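Local structure of uncharacterized protein Atu2773 (Agrobacterium tumefaciens, 2QV5) at residues V185-E190 / G215-F220. The protein is of unknown function but belongs to the divergent polysaccharide deacetylase family, so it may act on a carbohydrate substrate. Numbering follows the deposited sequence.
Sequences VLLDGE and GVASAF
Asp188 lays a face of its carboxylate against the methyl of Ala217, with OD2 3.4 Å from Ala217 CB. Up to Leu187 the parallel strand pairing is regular: Val216 N donates to Val185 O at 3.0 Å, and Leu187 N returns a nearly straight bond (174° at the hydrogen) to Val216 O. Beyond this the chain of 185-190 turns aside, and a side chain takes over the role of the next carbonyl. With CG set between its own backbone N and carbonyl carbon (chi1 59°), Asp188 presents the syn lone pair of OD2 to Ser218 N, 2.9 Å away, where the backbone pairing of 185-187 with 215-217 has ended. OD2 also lies at the edge of the Phe220 ring, near its plane, 3.7 Å from Phe220 CD2, and accepts a second hydrogen bond from Ser223 OG. The two bonds to OD2 would hold the carboxylate's rotation; a water lies between OD1 and Ser218 OG. On the opposite face from Val216, Leu187 CB meets Ala217 CB at 4.3 Å. The contact closes the beta-alpha-beta unit of strand 180-186, helix 193-210 and strand 212-218, Leu187 packing against Leu200 of that helix, Ile227 of helix 221-233 and Ile34 of strand 30-39.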
# COMPACT_ATOMS: atom_id res chain seq x y z
N VAL A 185 -2.73 9.50 -7.20
CA VAL A 185 -2.43 10.78 -6.55
C VAL A 185 -1.64 10.55 -5.26
O VAL A 185 -2.02 9.71 -4.45
CB VAL A 185 -3.75 11.56 -6.19
CG1 VAL A 185 -3.44 12.96 -5.64
CG2 VAL A 185 -4.68 11.66 -7.39
N LEU A 186 -0.54 11.28 -5.09
CA LEU A 186 0.11 11.43 -3.79
C LEU A 186 -0.56 12.60 -3.05
O LEU A 186 -0.47 13.76 -3.48
CB LEU A 186 1.62 11.65 -3.92
CG LEU A 186 2.41 12.09 -2.68
CD1 LEU A 186 2.43 11.03 -1.58
CD2 LEU A 186 3.83 12.51 -3.06
N LEU A 187 -1.22 12.30 -1.95
CA LEU A 187 -2.06 13.30 -1.28
C LEU A 187 -1.30 14.30 -0.41
O LEU A 187 -1.74 15.43 -0.25
CB LEU A 187 -3.17 12.63 -0.46
CG LEU A 187 -4.10 11.66 -1.18
CD1 LEU A 187 -4.90 10.87 -0.15
CD2 LEU A 187 -5.03 12.37 -2.17
N ASP A 188 -0.16 13.88 0.12
CA ASP A 188 0.58 14.71 1.07
C ASP A 188 2.08 14.90 0.77
O ASP A 188 2.91 14.81 1.67
CB ASP A 188 0.39 14.17 2.50
CG ASP A 188 0.86 12.71 2.64
OD1 ASP A 188 1.39 12.14 1.67
OD2 ASP A 188 0.72 12.15 3.75
N GLY A 189 2.42 15.16 -0.49
CA GLY A 189 3.76 15.61 -0.86
C GLY A 189 4.10 16.93 -0.18
O GLY A 189 5.25 17.16 0.18
N GLU A 190 3.11 17.80 -0.03
CA GLU A 190 3.22 18.92 0.89
C GLU A 190 2.25 18.68 2.06
O GLU A 190 1.04 18.54 1.86
CB GLU A 190 2.94 20.25 0.20
CG GLU A 190 2.99 21.44 1.15
CD GLU A 190 3.08 22.77 0.43
OE1 GLU A 190 2.36 22.97 -0.58
OE2 GLU A 190 3.88 23.63 0.87
N GLY A 215 -5.46 7.00 -4.00
CA GLY A 215 -4.60 8.01 -3.40
C GLY A 215 -3.73 7.39 -2.32
O GLY A 215 -4.14 6.43 -1.66
N VAL A 216 -2.52 7.91 -2.16
CA VAL A 216 -1.62 7.43 -1.11
C VAL A 216 -1.19 8.60 -0.21
O VAL A 216 -1.07 9.73 -0.67
CB VAL A 216 -0.39 6.65 -1.65
CG1 VAL A 216 -0.80 5.32 -2.25
CG2 VAL A 216 0.38 7.47 -2.68
N ALA A 217 -1.01 8.30 1.07
CA ALA A 217 -0.51 9.26 2.05
C ALA A 217 0.28 8.51 3.13
O ALA A 217 0.26 7.28 3.19
CB ALA A 217 -1.65 10.03 2.66
N SER A 218 1.01 9.27 3.95
CA SER A 218 1.69 8.75 5.13
C SER A 218 0.90 9.16 6.35
O SER A 218 0.04 10.04 6.24
CB SER A 218 3.11 9.31 5.21
OG SER A 218 3.90 8.80 4.16
N ALA A 219 1.19 8.55 7.50
CA ALA A 219 0.46 8.83 8.74
C ALA A 219 0.96 10.08 9.49
O ALA A 219 1.28 10.02 10.67
CB ALA A 219 0.46 7.60 9.66
N PHE A 220 1.02 11.20 8.78
CA PHE A 220 1.28 12.51 9.38
C PHE A 220 -0.03 12.97 9.99
O PHE A 220 -1.10 12.60 9.49
CB PHE A 220 1.73 13.52 8.32
CG PHE A 220 3.09 13.25 7.74
CD1 PHE A 220 4.23 13.31 8.54
CD2 PHE A 220 3.24 12.96 6.38
CE1 PHE A 220 5.50 13.08 8.00
CE2 PHE A 220 4.48 12.72 5.83
CZ PHE A 220 5.62 12.78 6.64
O HOH W 1 3.21 10.41 1.82